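Local coordinates for enoyl-acyl carrier protein reductase (Uncultured bacterium, PDB 6KIA) that probably uses NADH to reduce the enoyl-acyl carrier protein intermediates of bacterial fatty acid synthesis, and has been linked to triclosan resistance, at residues Ile149-Asn154 with Glu228-Gln233; Ser13-Lys18 with Glu413-Ala418; Asp20-Phe25 with Met46-Ile51. One frame throughout, in Å; residues are numbered along the deposited sequence.

Contact 1 of 3, residues Ile149-Asn154 with Glu228-Gln233; sequences IPDGAN and EKSGGQ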
loop_
_atom_site.group_PDB
_atom_site.type_symbol
_atom_site.label_atom_id
_atom_site.label_comp_id
_atom_site.label_asym_id
_atom_site.label_seq_id
_atom_site.Cartn_x
_atom_site.Cartn_y
_atom_site.Cartn_z
ATOM N N ILE A 149 22.165 2.862 -15.556
ATOM C CA ILE A 149 22.428 3.873 -14.543
ATOM C C ILE A 149 23.928 4.218 -14.549
ATOM O O ILE A 149 24.763 3.410 -14.137
ATOM C CB ILE A 149 21.972 3.408 -13.133
ATOM C CG1 ILE A 149 20.542 2.849 -13.184
ATOM C CG2 ILE A 149 22.075 4.544 -12.112
ATOM C CD1 ILE A 149 20.084 2.281 -11.866
ATOM N N PRO A 150 24.282 5.417 -15.042
ATOM C CA PRO A 150 25.725 5.690 -15.182
ATOM C C PRO A 150 26.396 5.941 -13.833
ATOM O O PRO A 150 25.715 6.290 -12.853
ATOM C CB PRO A 150 25.768 6.949 -16.061
ATOM C CG PRO A 150 24.412 7.629 -15.835
ATOM C CD PRO A 150 23.432 6.524 -15.533
ATOM N N ASP A 151 27.720 5.746 -13.781
ATOM C CA ASP A 151 28.496 6.193 -12.638
ATOM C C ASP A 151 28.161 7.640 -12.338
ATOM O O ASP A 151 28.082 8.473 -13.254
ATOM C CB ASP A 151 30.017 6.108 -12.894
ATOM C CG ASP A 151 30.523 4.691 -13.028
ATOM O OD1 ASP A 151 29.777 3.761 -12.695
ATOM O OD2 ASP A 151 31.700 4.504 -13.448
ATOM N N GLY A 152 28.035 7.961 -11.062
ATOM C CA GLY A 152 27.784 9.335 -10.677
ATOM C C GLY A 152 26.305 9.638 -10.501
ATOM O O GLY A 152 25.954 10.663 -9.940
ATOM N N ALA A 153 25.442 8.772 -11.001
ATOM C CA ALA A 153 24.003 9.025 -10.850
ATOM C C ALA A 153 23.481 8.722 -9.454
ATOM O O ALA A 153 24.071 7.952 -8.683
ATOM C CB ALA A 153 23.239 8.250 -11.860
ATOM N N ASN A 154 22.362 9.366 -9.141
ATOM C CA ASN A 154 21.556 9.004 -7.978
ATOM C C ASN A 154 20.501 8.028 -8.429
ATOM O O ASN A 154 20.027 8.119 -9.553
ATOM C CB ASN A 154 20.910 10.243 -7.356
ATOM C CG ASN A 154 21.930 11.248 -6.848
ATOM O OD1 ASN A 154 23.016 10.878 -6.423
ATOM N ND2 ASN A 154 21.562 12.532 -6.871
ATOM N N GLU A 228 27.576 4.443 -5.051
ATOM C CA GLU A 228 28.034 5.048 -3.825
ATOM C C GLU A 228 29.531 5.342 -3.931
ATOM O O GLU A 228 30.001 6.367 -3.447
ATOM C CB GLU A 228 27.684 4.141 -2.646
ATOM C CG GLU A 228 26.262 4.426 -2.160
ATOM C CD GLU A 228 25.812 3.570 -0.998
ATOM O OE1 GLU A 228 26.609 2.733 -0.524
ATOM O OE2 GLU A 228 24.648 3.746 -0.567
ATOM N N LYS A 229 30.255 4.457 -4.606
ATOM C CA LYS A 229 31.685 4.651 -4.820
ATOM C C LYS A 229 31.990 5.679 -5.919
ATOM O O LYS A 229 33.118 6.167 -6.006
ATOM C CB LYS A 229 32.349 3.310 -5.141
ATOM C CG LYS A 229 32.695 2.513 -3.885
ATOM C CD LYS A 229 33.063 1.072 -4.194
ATOM C CE LYS A 229 33.450 0.325 -2.921
ATOM N NZ LYS A 229 34.607 0.960 -2.220
ATOM N N SER A 230 31.013 6.009 -6.766
ATOM C CA SER A 230 31.286 6.992 -7.818
ATOM C C SER A 230 30.599 8.347 -7.604
ATOM O O SER A 230 30.301 9.051 -8.565
ATOM C CB SER A 230 30.903 6.438 -9.193
ATOM O OG SER A 230 29.552 6.014 -9.244
ATOM N N GLY A 231 30.334 8.696 -6.350
ATOM C CA GLY A 231 29.763 9.988 -6.014
ATOM C C GLY A 231 28.247 10.059 -6.128
ATOM O O GLY A 231 27.667 11.149 -6.166
ATOM N N GLY A 232 27.599 8.903 -6.206
ATOM C CA GLY A 232 26.141 8.885 -6.275
ATOM C C GLY A 232 25.487 8.648 -4.933
ATOM O O GLY A 232 26.156 8.305 -3.961
ATOM N N GLN A 233 24.166 8.862 -4.890
ATOM C CA GLN A 233 23.318 8.544 -3.727
ATOM C C GLN A 233 22.268 7.518 -4.115
ATOM O O GLN A 233 21.729 7.557 -5.220
ATOM C CB GLN A 233 22.623 9.800 -3.195
ATOM C CG GLN A 233 23.577 10.865 -2.678
ATOM C CD GLN A 233 24.186 10.497 -1.346
ATOM O OE1 GLN A 233 23.509 9.957 -0.467
ATOM N NE2 GLN A 233 25.466 10.816 -1.170
HETATM O O HOH W 1 26.792 7.164 -8.737
HETATM O O HOH W 2 25.264 12.493 -6.144
#

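Contact 2 of 3, residues Ser13-Lys18 with Glu413-Ala418; sequences SNIFRK and ESSNPA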
loop_
_atom_site.group_PDB
_atom_site.type_symbol
_atom_site.label_atom_id
_atom_site.label_comp_id
_atom_site.label_asym_id
_atom_site.label_seq_id
_atom_site.Cartn_x
_atom_site.Cartn_y
_atom_site.Cartn_z
ATOM N N SER A 13 14.339 19.557 0.901
ATOM C CA SER A 13 15.581 19.332 0.160
ATOM C C SER A 13 15.357 18.364 -1.012
ATOM O O SER A 13 14.374 17.602 -1.048
ATOM C CB SER A 13 16.702 18.854 1.100
ATOM O OG SER A 13 16.664 17.462 1.329
ATOM N N ASN A 14 16.209 18.477 -2.029
ATOM C CA ASN A 14 16.164 17.590 -3.178
ATOM C C ASN A 14 17.547 17.418 -3.789
ATOM O O ASN A 14 18.241 18.394 -4.074
ATOM C CB ASN A 14 15.213 18.090 -4.275
ATOM C CG ASN A 14 15.404 17.332 -5.594
ATOM O OD1 ASN A 14 15.174 16.119 -5.657
ATOM N ND2 ASN A 14 15.776 18.039 -6.655
ATOM N N ILE A 15 17.932 16.173 -4.014
ATOM C CA ILE A 15 19.209 15.879 -4.670
ATOM C C ILE A 15 19.049 15.330 -6.086
ATOM O O ILE A 15 20.045 15.124 -6.791
ATOM C CB ILE A 15 20.021 14.859 -3.857
ATOM C CG1 ILE A 15 19.294 13.505 -3.813
ATOM C CG2 ILE A 15 20.261 15.377 -2.446
ATOM C CD1 ILE A 15 20.114 12.403 -3.178
ATOM N N PHE A 16 17.816 15.068 -6.506
ATOM C CA PHE A 16 17.595 14.388 -7.776
ATOM C C PHE A 16 17.475 15.369 -8.944
ATOM O O PHE A 16 16.871 16.450 -8.833
ATOM C CB PHE A 16 16.358 13.472 -7.688
ATOM C CG PHE A 16 16.479 12.417 -6.612
ATOM C CD1 PHE A 16 17.266 11.292 -6.820
ATOM C CD2 PHE A 16 15.812 12.556 -5.392
ATOM C CE1 PHE A 16 17.408 10.326 -5.830
ATOM C CE2 PHE A 16 15.958 11.577 -4.386
ATOM C CZ PHE A 16 16.762 10.460 -4.631
ATOM N N ARG A 17 18.086 14.985 -10.058
ATOM C CA ARG A 17 18.223 15.857 -11.218
ATOM C C ARG A 17 18.102 15.028 -12.489
ATOM O O ARG A 17 18.068 13.803 -12.420
ATOM C CB ARG A 17 19.580 16.576 -11.175
ATOM C CG ARG A 17 19.493 18.083 -11.308
ATOM C CD ARG A 17 20.622 18.780 -10.559
ATOM N NE ARG A 17 20.115 19.588 -9.448
ATOM C CZ ARG A 17 20.330 19.309 -8.165
ATOM N NH1 ARG A 17 21.064 18.254 -7.828
ATOM N NH2 ARG A 17 19.826 20.087 -7.218
ATOM N N LYS A 18 18.054 15.691 -13.644
ATOM C CA LYS A 18 18.226 15.018 -14.935
ATOM C C LYS A 18 19.401 14.035 -14.931
ATOM O O LYS A 18 20.504 14.388 -14.511
ATOM C CB LYS A 18 18.454 16.061 -16.034
ATOM C CG LYS A 18 18.220 15.567 -17.455
ATOM C CD LYS A 18 18.773 16.572 -18.458
ATOM C CE LYS A 18 20.218 16.935 -18.135
ATOM N NZ LYS A 18 20.734 18.033 -19.002
ATOM N N GLU A 413 11.539 13.815 1.297
ATOM C CA GLU A 413 12.123 13.196 2.467
ATOM C C GLU A 413 13.203 12.191 2.054
ATOM O O GLU A 413 14.209 12.031 2.747
ATOM C CB GLU A 413 11.052 12.504 3.308
ATOM C CG GLU A 413 11.545 11.980 4.662
ATOM C CD GLU A 413 12.017 13.095 5.599
ATOM O OE1 GLU A 413 11.680 14.283 5.380
ATOM O OE2 GLU A 413 12.704 12.770 6.581
ATOM N N SER A 414 13.004 11.505 0.933
ATOM C CA SER A 414 14.010 10.520 0.527
ATOM C C SER A 414 15.331 11.153 0.120
ATOM O O SER A 414 16.340 10.477 0.120
ATOM C CB SER A 414 13.502 9.623 -0.591
ATOM O OG SER A 414 12.390 8.843 -0.161
ATOM N N SER A 415 15.363 12.436 -0.201
ATOM C CA SER A 415 16.672 13.027 -0.451
ATOM C C SER A 415 17.503 13.053 0.824
ATOM O O SER A 415 18.722 12.928 0.770
ATOM C CB SER A 415 16.574 14.433 -1.046
ATOM O OG SER A 415 16.248 14.382 -2.427
ATOM N N ASN A 416 16.853 13.228 1.966
ATOM C CA ASN A 416 17.547 13.239 3.256
ATOM C C ASN A 416 16.665 12.687 4.366
ATOM O O ASN A 416 16.114 13.441 5.165
ATOM C CB ASN A 416 17.985 14.660 3.617
ATOM C CG ASN A 416 18.820 14.708 4.884
ATOM O OD1 ASN A 416 19.546 13.765 5.197
ATOM N ND2 ASN A 416 18.719 15.813 5.619
ATOM N N PRO A 417 16.498 11.362 4.391
ATOM C CA PRO A 417 15.490 10.760 5.276
ATOM C C PRO A 417 15.846 10.759 6.764
ATOM O O PRO A 417 16.997 10.500 7.122
ATOM C CB PRO A 417 15.383 9.329 4.747
ATOM C CG PRO A 417 16.722 9.056 4.089
ATOM C CD PRO A 417 17.131 10.383 3.492
ATOM N N ALA A 418 14.847 11.006 7.611
ATOM C CA ALA A 418 15.066 11.048 9.050
ATOM C C ALA A 418 15.308 9.666 9.645
ATOM O O ALA A 418 15.991 9.541 10.658
ATOM C CB ALA A 418 13.894 11.701 9.741
HETATM O O HOH W 3 13.963 14.993 -3.380
#

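Contact 3 of 3, residues Asp20-Phe25 with Met46-Ile51; sequences DVFVLF and MTIVGI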
loop_
_atom_site.group_PDB
_atom_site.type_symbol
_atom_site.label_atom_id
_atom_site.label_comp_id
_atom_site.label_asym_id
_atom_site.label_seq_id
_atom_site.Cartn_x
_atom_site.Cartn_y
_atom_site.Cartn_z
ATOM N N ASP A 20 19.521 11.219 -13.205
ATOM C CA ASP A 20 19.275 10.312 -12.088
ATOM C C ASP A 20 18.110 9.402 -12.455
ATOM O O ASP A 20 17.286 9.763 -13.291
ATOM C CB ASP A 20 18.997 11.090 -10.805
ATOM C CG ASP A 20 20.204 11.891 -10.351
ATOM O OD1 ASP A 20 21.351 11.486 -10.674
ATOM O OD2 ASP A 20 20.011 12.934 -9.700
ATOM N N VAL A 21 18.052 8.215 -11.853
ATOM C CA VAL A 21 17.140 7.178 -12.330
ATOM C C VAL A 21 16.166 6.764 -11.237
ATOM O O VAL A 21 16.566 6.461 -10.122
ATOM C CB VAL A 21 17.905 5.929 -12.803
ATOM C CG1 VAL A 21 16.958 4.851 -13.334
ATOM C CG2 VAL A 21 18.904 6.330 -13.912
ATOM N N PHE A 22 14.885 6.791 -11.576
ATOM C CA PHE A 22 13.829 6.380 -10.666
ATOM C C PHE A 22 13.293 5.027 -11.101
ATOM O O PHE A 22 12.877 4.864 -12.249
ATOM C CB PHE A 22 12.705 7.423 -10.648
ATOM C CG PHE A 22 11.555 7.063 -9.741
ATOM C CD1 PHE A 22 10.501 6.299 -10.208
ATOM C CD2 PHE A 22 11.521 7.525 -8.432
ATOM C CE1 PHE A 22 9.426 5.973 -9.366
ATOM C CE2 PHE A 22 10.458 7.224 -7.589
ATOM C CZ PHE A 22 9.409 6.442 -8.056
ATOM N N VAL A 23 13.308 4.050 -10.190
ATOM C CA VAL A 23 12.897 2.705 -10.534
ATOM C C VAL A 23 11.641 2.332 -9.765
ATOM O O VAL A 23 11.667 2.281 -8.544
ATOM C CB VAL A 23 13.989 1.673 -10.237
ATOM C CG1 VAL A 23 13.525 0.276 -10.676
ATOM C CG2 VAL A 23 15.277 2.044 -10.967
ATOM N N LEU A 24 10.553 2.091 -10.486
ATOM C CA LEU A 24 9.300 1.678 -9.861
ATOM C C LEU A 24 9.300 0.177 -9.693
ATOM O O LEU A 24 9.201 -0.563 -10.672
ATOM C CB LEU A 24 8.087 2.146 -10.672
ATOM C CG LEU A 24 6.747 1.930 -9.940
ATOM C CD1 LEU A 24 6.661 2.783 -8.661
ATOM C CD2 LEU A 24 5.557 2.155 -10.866
ATOM N N PHE A 25 9.442 -0.269 -8.446
ATOM C CA PHE A 25 9.524 -1.692 -8.148
ATOM C C PHE A 25 8.129 -2.201 -7.750
ATOM O O PHE A 25 7.822 -2.402 -6.568
ATOM C CB PHE A 25 10.575 -1.956 -7.059
ATOM C CG PHE A 25 11.020 -3.405 -6.991
ATOM C CD1 PHE A 25 11.946 -3.901 -7.907
ATOM C CD2 PHE A 25 10.477 -4.271 -6.056
ATOM C CE1 PHE A 25 12.348 -5.222 -7.864
ATOM C CE2 PHE A 25 10.888 -5.616 -6.003
ATOM C CZ PHE A 25 11.820 -6.086 -6.907
ATOM N N MET A 46 13.828 13.113 -13.770
ATOM C CA MET A 46 14.474 11.809 -13.655
ATOM C C MET A 46 14.069 10.889 -14.793
ATOM O O MET A 46 12.976 10.988 -15.356
ATOM C CB MET A 46 14.117 11.140 -12.323
ATOM C CG MET A 46 14.605 11.922 -11.136
ATOM S SD MET A 46 14.183 11.091 -9.577
ATOM C CE MET A 46 15.472 9.827 -9.468
ATOM N N THR A 47 14.989 10.013 -15.151
ATOM C CA THR A 47 14.677 8.886 -16.006
ATOM C C THR A 47 13.844 7.855 -15.266
ATOM O O THR A 47 14.215 7.413 -14.184
ATOM C CB THR A 47 15.939 8.224 -16.508
ATOM O OG1 THR A 47 16.714 9.208 -17.200
ATOM C CG2 THR A 47 15.597 7.090 -17.460
ATOM N N ILE A 48 12.706 7.512 -15.850
ATOM C CA ILE A 48 11.746 6.604 -15.237
ATOM C C ILE A 48 11.916 5.201 -15.810
ATOM O O ILE A 48 11.877 4.999 -17.025
ATOM C CB ILE A 48 10.278 7.073 -15.459
ATOM C CG1 ILE A 48 10.074 8.559 -15.086
ATOM C CG2 ILE A 48 9.303 6.128 -14.768
ATOM C CD1 ILE A 48 10.409 8.950 -13.628
ATOM N N VAL A 49 12.133 4.231 -14.929
ATOM C CA VAL A 49 12.222 2.828 -15.308
ATOM C C VAL A 49 11.293 2.036 -14.383
ATOM O O VAL A 49 11.046 2.441 -13.249
ATOM C CB VAL A 49 13.684 2.310 -15.239
ATOM C CG1 VAL A 49 13.780 0.834 -15.643
ATOM C CG2 VAL A 49 14.558 3.160 -16.146
ATOM N N GLY A 50 10.706 0.959 -14.891
ATOM C CA GLY A 50 9.875 0.106 -14.067
ATOM C C GLY A 50 9.967 -1.375 -14.382
ATOM O O GLY A 50 10.542 -1.803 -15.393
ATOM N N ILE A 51 9.375 -2.179 -13.507
ATOM C CA ILE A 51 9.277 -3.611 -13.710
ATOM C C ILE A 51 7.878 -3.995 -14.174
ATOM O O ILE A 51 6.949 -3.174 -14.161
ATOM C CB ILE A 51 9.651 -4.394 -12.414
ATOM C CG1 ILE A 51 8.719 -4.076 -11.238
ATOM C CG2 ILE A 51 11.078 -4.042 -11.985
ATOM C CD1 ILE A 51 7.456 -4.923 -11.142
#

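Contact 1 of 3, residues Ile149-Asn154 with Glu228-Gln233
Asn-154 reaches across to Gln-233 with its amide oxygen: the backbone N of Gln-233 donates to OD1 of Asn-154 over 2.8 Å, from a position tilted 24° out of the carbonyl plane. CG of Asn-154 stands beside its own backbone N (chi1 -62°), which brings the amide alongside the Gln-233 side chain, and OD1 also rests 3.4 Å from CB of Gln-233. A second bond comes to the same oxygen from a water that also donates to Gly-231 O. At the other end of the contact, Ser-230 OG accepts from Gly-152 N at 3.1 Å, the N-H bent to 143°, and takes a further bond from a water that also donates to Ala-153 O. Between these polar ends Gly-232, with no side chain, lets Ala-153 O come within 3.3 Å of its CA, an approach that leaves no room for a CB.

Behind this shell, residues Pro-150 to Ala-153 form a type II beta turn closed by Ala-153 N to Pro-150 O at 3.1 Å; Gly-152 suits its third position because phi is positive there. Gly-231 likewise takes a positive phi as the chain leaves helix 221-229. Arg-226 of that helix joins the two sides, forming a salt bridge to Asp-151 and a hydrogen bond to Ile-149 O, while its own backbone O bonds to Ser-230 OG. The two loops thus run side by side into strands 155-159 and 234-240, neighbouring parallel strands of a Rossmann-type sheet.

Contact 2 of 3, residues Ser13-Lys18 with Glu413-Ala418
Ser-415 carries the contact by pointing its short side chain into the bend at Asn-14 and Ile-15. Its CB packs 3.9 Å from Ser-13 OG and also approaches the backbone of Asn-14 and Ile-15. One bond further, Ser-415 OG accepts from Ile-15 N at 2.9 Å, a short bond with the N-H moderately bent (154°). With chi1 at -77°, OG lies beside the N of Ser-415 and faces the other segment. There Ser-415 OG nears CA of Asn-14, comes within 3.5 Å of Ile-15 CG1, and lies obliquely to the Phe-16 ring, 3.4 Å from Phe-16 CE2. A water 2.6 Å from Ser-415 OG donates to Asn-14 OD1.

The receiving bend is itself stiffened by Asn-14. Phe-16 N donates to Asn-14 OD1 at 3.0 Å from above the carbonyl plane, making an Asx turn, while Asn-14 ND2 meets a lone pair of Phe-16 O; asparagine suits the place because one amide does both. On one face of the Phe-16 ring, Ile-15 CG1 sits over the centre. Ser-415 closes in from a type I turn between helix 394-413 and strand 421-423. A buried serine hydroxyl among hydrocarbon neighbours can therefore keep its polarity matched: it meets a backbone N-H and a water.

Contact 3 of 3, residues Asp20-Phe25 with Met46-Ile51
Strand 21-25 and the first part of strand 47-56 run parallel, their axes 4.5 Å apart at closest and 22° off exact alignment, joined by five backbone hydrogen bonds in which Phe-22 and Leu-24 use both N and O. They are the two strands of a beta-alpha-beta unit, with helix 34-43 between them in sequence, in a Rossmann-type sheet. The inner bonds are short and straight, Phe-22 N to Thr-47 O being 2.8 Å at 171°; at the far end Ile-51 N to Leu-24 O stretches to 3.3 Å.

Side chains alternate between two faces. Val-21, Val-23 and Val-49 share one, where CG1 of Val-21 meets CG2 of Val-49 at 4.1 Å; Leu-145 of helix 120-146 packs on Val-23 and Val-49. Beta-branched valines suit the extended strand backbone, and their methyls fill the layer between the sheet and helix 120-146. Phe-22 and Ile-48 point to the other face, towards Ile-38 of helix 34-43. The Phe-22 ring swings away from strand 47-56, leaving Phe-22 CB to meet Ile-48 CD1 at 4.1 Å, while Gly-50 CA makes a CA-H...O approach of 3.5 Å to Leu-24 O. Beyond Leu-24, Ile-51 CG2 lies obliquely to the Phe-25 ring. Met-46 bends at its last torsion (chi3 80°), bringing the methyl CE to 3.9 Å from Phe-22 CB and 3.6 Å from Val-21 O.

How the contacts relate
The three contacts form one cluster, with centres 14 to 15 Å apart. Asn-154 and Asp-20 tie contact 1 to contact 3: Asn-154 N lies 2.8 Å from Asp-20 OD1, and Asn-154 O 3.0 Å from Val-21 N, both hydrogen bonds. The other carboxylate oxygen of Asp-20 accepts from Arg-17 N, linking contact 3 to contact 2. Phe-16 packs against both neighbours, its CD1 3.5 Å from Met-46 CE and its CE1 3.8 Å from Asn-154 CB. Along the chain, contacts 1 and 3 are nested within the loop closed by contact 2. Of the three, contact 3 leads toward the cofactor: the Ile-51 side chain is about 6 Å from bound NADH.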